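Local coordinates for uncharacterized protein CGL0972 (Corynebacterium glutamicum, PDB 2VQG), which probably forms an anion-selective, alpha-helical porin channel that lets small solutes across the mycolate outer membrane of the corynebacterial cell envelope, at residues L44-E53 and N67-A75. Numbering follows the deposited sequence.
With ZN (zinc ion), chain P; ZN (zinc ion), chain L.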
ATOM      1  N   LEU A  44      -2.315  -0.581  -6.406  1.00 18.32           N
ATOM      2  CA  LEU A  44      -2.341  -0.093  -5.019  1.00 17.25           C
ATOM      3  C   LEU A  44      -1.033   0.618  -4.644  1.00 17.69           C
ATOM      4  O   LEU A  44      -1.057   1.679  -4.007  1.00 16.23           O
ATOM      5  CB  LEU A  44      -2.648  -1.239  -4.033  1.00 17.58           C
ATOM      6  CG  LEU A  44      -2.562  -0.894  -2.532  1.00 17.39           C
ATOM      7  CD1 LEU A  44      -3.501   0.248  -2.153  1.00 17.23           C
ATOM      8  CD2 LEU A  44      -2.870  -2.124  -1.663  1.00 16.13           C
ATOM      9  N   ALA A  45       0.101   0.012  -4.986  1.00 17.57           N
ATOM     10  CA  ALA A  45       1.397   0.609  -4.662  1.00 18.40           C
ATOM     11  C   ALA A  45       1.488   2.000  -5.285  1.00 18.22           C
ATOM     12  O   ALA A  45       1.948   2.941  -4.645  1.00 17.95           O
ATOM     13  CB  ALA A  45       2.534  -0.263  -5.159  1.00 18.25           C
ATOM     14  N   GLU A  46       1.035   2.118  -6.533  1.00 18.46           N
ATOM     15  CA  GLU A  46       1.064   3.407  -7.234  1.00 18.85           C
ATOM     16  C   GLU A  46       0.158   4.426  -6.589  1.00 17.85           C
ATOM     17  O   GLU A  46       0.509   5.606  -6.490  1.00 17.02           O
ATOM     18  CB  GLU A  46       0.670   3.237  -8.693  1.00 19.31           C
ATOM     19  CG  GLU A  46       1.708   2.488  -9.456  1.00 23.44           C
ATOM     20  CD  GLU A  46       1.452   2.481 -10.943  1.00 29.74           C
ATOM     21  OE1 GLU A  46       0.270   2.562 -11.376  1.00 32.98           O
ATOM     22  OE2 GLU A  46       2.454   2.371 -11.676  1.00 32.17           O
ATOM     23  N   ALA A  47      -1.011   3.969  -6.147  1.00 17.08           N
ATOM     24  CA  ALA A  47      -1.950   4.848  -5.487  1.00 16.46           C
ATOM     25  C   ALA A  47      -1.412   5.340  -4.144  1.00 16.02           C
ATOM     26  O   ALA A  47      -1.565   6.532  -3.813  1.00 16.33           O
ATOM     27  CB  ALA A  47      -3.317   4.173  -5.336  1.00 16.18           C
ATOM     28  N   ILE A  48      -0.786   4.441  -3.374  1.00 15.51           N
ATOM     29  CA  ILE A  48      -0.159   4.840  -2.099  1.00 14.94           C
ATOM     30  C   ILE A  48       0.958   5.873  -2.355  1.00 15.22           C
ATOM     31  O   ILE A  48       1.003   6.945  -1.724  1.00 14.40           O
ATOM     32  CB  ILE A  48       0.403   3.618  -1.335  1.00 15.66           C
ATOM     33  CG1 ILE A  48      -0.751   2.699  -0.896  1.00 13.94           C
ATOM     34  CG2 ILE A  48       1.246   4.092  -0.099  1.00 14.93           C
ATOM     35  CD1 ILE A  48      -0.277   1.315  -0.379  1.00 15.06           C
ATOM     36  N   ALA A  49       1.827   5.572  -3.317  1.00 15.25           N
ATOM     37  CA  ALA A  49       2.933   6.488  -3.647  1.00 15.10           C
ATOM     38  C   ALA A  49       2.427   7.879  -4.047  1.00 15.13           C
ATOM     39  O   ALA A  49       2.994   8.899  -3.647  1.00 15.06           O
ATOM     40  CB  ALA A  49       3.810   5.886  -4.799  1.00 15.72           C
ATOM     41  N   ALA A  50       1.373   7.920  -4.852  1.00 15.18           N
ATOM     42  CA  ALA A  50       0.818   9.190  -5.305  1.00 15.22           C
ATOM     43  C   ALA A  50       0.369  10.030  -4.099  1.00 15.52           C
ATOM     44  O   ALA A  50       0.638  11.240  -4.043  1.00 14.76           O
ATOM     45  CB  ALA A  50      -0.311   8.964  -6.248  1.00 14.77           C
ATOM     46  N   LYS A  51      -0.284   9.380  -3.130  1.00 15.25           N
ATOM     47  CA  LYS A  51      -0.756  10.095  -1.940  1.00 15.76           C
ATOM     48  C   LYS A  51       0.382  10.423  -0.959  1.00 14.60           C
ATOM     49  O   LYS A  51       0.233  11.318  -0.108  1.00 14.63           O
ATOM     50  CB  LYS A  51      -1.848   9.298  -1.219  1.00 16.76           C
ATOM     51  CG  LYS A  51      -3.119   9.059  -2.032  1.00 21.55           C
ATOM     52  CD  LYS A  51      -3.849  10.342  -2.312  1.00 27.52           C
ATOM     53  CE  LYS A  51      -5.207  10.073  -3.004  1.00 31.17           C
ATOM     54  NZ  LYS A  51      -6.250   9.723  -2.016  1.00 34.89           N
ATOM     55  N   GLY A  52       1.496   9.699  -1.061  1.00 15.35           N
ATOM     56  CA  GLY A  52       2.664   9.994  -0.219  1.00 16.50           C
ATOM     57  C   GLY A  52       3.533  11.133  -0.752  1.00 17.59           C
ATOM     58  O   GLY A  52       4.407  11.638  -0.042  1.00 17.92           O
ATOM     59  N   GLU A  53       3.294  11.548  -1.990  1.00 17.94           N
ATOM     60  CA  GLU A  53       4.056  12.654  -2.592  1.00 19.30           C
ATOM     61  C   GLU A  53       3.768  13.965  -1.876  1.00 19.30           C
ATOM     62  O   GLU A  53       2.677  14.171  -1.350  1.00 19.30           O
ATOM     63  CB  GLU A  53       3.741  12.794  -4.076  1.00 19.51           C
ATOM     64  CG  GLU A  53       4.372  11.711  -4.919  1.00 21.53           C
ATOM     65  CD  GLU A  53       4.099  11.915  -6.419  1.00 23.60           C
ATOM     66  OE1 GLU A  53       4.383  13.008  -6.931  1.00 29.91           O
ATOM     67  OE2 GLU A  53       3.604  10.979  -7.074  1.00 29.42           O
ATOM     68  N   ASN A  67       9.405   6.794  -0.387  1.00 17.81           N
ATOM     69  CA  ASN A  67       7.967   6.761  -0.673  1.00 18.64           C
ATOM     70  C   ASN A  67       7.581   5.548  -1.540  1.00 19.21           C
ATOM     71  O   ASN A  67       6.685   4.788  -1.169  1.00 18.70           O
ATOM     72  CB  ASN A  67       7.534   8.079  -1.326  1.00 17.83           C
ATOM     73  CG  ASN A  67       6.058   8.132  -1.676  1.00 18.75           C
ATOM     74  OD1 ASN A  67       5.172   7.738  -0.889  1.00 15.56           O
ATOM     75  ND2 ASN A  67       5.773   8.696  -2.846  1.00 16.22           N
ATOM     76  N   GLU A  68       8.264   5.368  -2.674  0.50 19.50           N
ATOM     77  CA  GLU A  68       7.964   4.267  -3.596  0.50 20.31           C
ATOM     78  C   GLU A  68       8.181   2.920  -2.927  0.50 20.25           C
ATOM     79  O   GLU A  68       7.321   2.032  -3.002  0.50 20.13           O
ATOM     80  CB  GLU A  68       8.816   4.351  -4.877  0.50 20.66           C
ATOM     81  CG  GLU A  68       8.533   5.578  -5.726  0.50 23.43           C
ATOM     82  CD  GLU A  68       7.158   5.576  -6.383  0.50 27.75           C
ATOM     83  OE1 GLU A  68       6.575   4.491  -6.625  0.50 30.50           O
ATOM     84  OE2 GLU A  68       6.663   6.678  -6.682  0.50 30.68           O
ATOM     85  N   ASP A  69       9.319   2.785  -2.252  1.00 19.96           N
ATOM     86  CA  ASP A  69       9.666   1.520  -1.583  1.00 20.82           C
ATOM     87  C   ASP A  69       8.678   1.129  -0.485  1.00 20.40           C
ATOM     88  O   ASP A  69       8.324  -0.046  -0.371  1.00 20.40           O
ATOM     89  CB  ASP A  69      11.064   1.575  -1.000  1.00 21.02           C
ATOM     90  CG  ASP A  69      12.121   1.624  -2.062  1.00 23.42           C
ATOM     91  OD1 ASP A  69      11.818   1.267  -3.228  1.00 26.14           O
ATOM     92  OD2 ASP A  69      13.255   2.034  -1.732  1.00 25.71           O
ATOM     93  N   GLN A  70       8.268   2.094   0.328  1.00 19.75           N
ATOM     94  CA  GLN A  70       7.295   1.820   1.382  1.00 20.28           C
ATOM     95  C   GLN A  70       5.894   1.577   0.823  1.00 19.62           C
ATOM     96  O   GLN A  70       5.163   0.730   1.354  1.00 19.55           O
ATOM     97  CB  GLN A  70       7.308   2.898   2.460  1.00 21.43           C
ATOM     98  CG  GLN A  70       8.652   2.985   3.189  1.00 25.10           C
ATOM     99  CD  GLN A  70       9.069   1.679   3.870  1.00 29.67           C
ATOM    100  OE1 GLN A  70       8.244   0.968   4.455  1.00 31.63           O
ATOM    101  NE2 GLN A  70      10.360   1.378   3.815  1.00 32.46           N
ATOM    102  N   ALA A  71       5.543   2.257  -0.273  1.00 18.49           N
ATOM    103  CA  ALA A  71       4.272   2.004  -0.952  1.00 18.54           C
ATOM    104  C   ALA A  71       4.252   0.556  -1.472  1.00 19.07           C
ATOM    105  O   ALA A  71       3.256  -0.172  -1.305  1.00 18.45           O
ATOM    106  CB  ALA A  71       4.072   2.990  -2.105  1.00 18.32           C
ATOM    107  N   ALA A  72       5.367   0.141  -2.074  1.00 19.23           N
ATOM    108  CA  ALA A  72       5.495  -1.229  -2.593  1.00 19.18           C
ATOM    109  C   ALA A  72       5.350  -2.246  -1.470  1.00 19.48           C
ATOM    110  O   ALA A  72       4.625  -3.242  -1.621  1.00 19.85           O
ATOM    111  CB  ALA A  72       6.830  -1.420  -3.320  1.00 19.38           C
ATOM    112  N   ALA A  73       6.044  -2.002  -0.358  1.00 18.90           N
ATOM    113  CA  ALA A  73       6.003  -2.904   0.796  1.00 19.06           C
ATOM    114  C   ALA A  73       4.611  -2.999   1.400  1.00 18.45           C
ATOM    115  O   ALA A  73       4.184  -4.084   1.813  1.00 18.10           O
ATOM    116  CB  ALA A  73       7.003  -2.461   1.856  1.00 18.85           C
ATOM    117  N   LEU A  74       3.908  -1.867   1.471  1.00 17.16           N
ATOM    118  CA  LEU A  74       2.559  -1.854   2.037  1.00 16.83           C
ATOM    119  C   LEU A  74       1.568  -2.593   1.119  1.00 17.06           C
ATOM    120  O   LEU A  74       0.695  -3.337   1.594  1.00 16.52           O
ATOM    121  CB  LEU A  74       2.138  -0.405   2.353  1.00 16.74           C
ATOM    122  CG  LEU A  74       0.865  -0.176   3.161  1.00 16.54           C
ATOM    123  CD1 LEU A  74       0.817  -1.010   4.434  1.00 16.18           C
ATOM    124  CD2 LEU A  74       0.707   1.347   3.464  1.00 16.21           C
ATOM    125  N   ALA A  75       1.742  -2.445  -0.199  1.00 16.86           N
ATOM    126  CA  ALA A  75       0.871  -3.114  -1.148  1.00 16.89           C
ATOM    127  C   ALA A  75       1.114  -4.608  -1.081  1.00 17.05           C
ATOM    128  O   ALA A  75       0.165  -5.393  -1.194  1.00 17.51           O
ATOM    129  CB  ALA A  75       1.096  -2.594  -2.559  1.00 16.00           C
TER
HETATM  130 ZN    ZN P1095      14.157   1.995  -4.074  0.50 36.67          ZN
HETATM  131 ZN    ZN L1091      15.280   2.194  -1.939  0.50 36.42          ZN
HETATM  132  O   HOH W   1       5.163   2.349  -5.694  1.00 45.47           O
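The methyl of Ala71 packs against the backbone of the other helix, with its CB 3.3 Å from Ala45 O. The backbone N of Ala49 and the CG2 branch of Ile48 close round the same methyl, with Ile48 CG2 3.6 Å from Ala71 CB. One turn along, Ala75 meets Ala45 methyl to methyl, the two CB atoms 3.8 Å apart. Leu44 flanks this pair and lays CD2 against Ala75 CA. On Ile48, CG2 faces Ala71, while CG1 carries CD1 on to Leu74, whose side chain it crosses at about a right angle.

The polar end of the contact belongs to Asn67. Its ND2 gives a nearly straight hydrogen bond to Ala49 O (2.9 Å, 175°). The acceptor lies in the amide plane, and the donor sits a little out of the carbonyl plane. With CG anti to the backbone N (chi1 179°), the buried amide reaches across to the last residues of the 44-53 segment. There its OD1 rests 3.4 Å from CA of Gly52. Glu68 starts out pointing away, but in the conformer given the bent chain brings the carboxylate back to the methyl of Ala49. A water lies 2.7 Å from Glu68 OE1 and has a weak, longer contact to Ala45 O, so it may link the helices at this margin.

Asp69, on the far face of its helix, binds two zinc ions together with Asp65.

Small alanines let the axes of these two segments approach to 8.0 Å, in a roughly antiparallel crossing of 139°. The contact pairs helix 41-52 with the long helix 61-80. Helix 19-31 packs Leu29 on Leu44 and Leu25 on Leu74, and Val34 and Val84 from loops also touch Leu44.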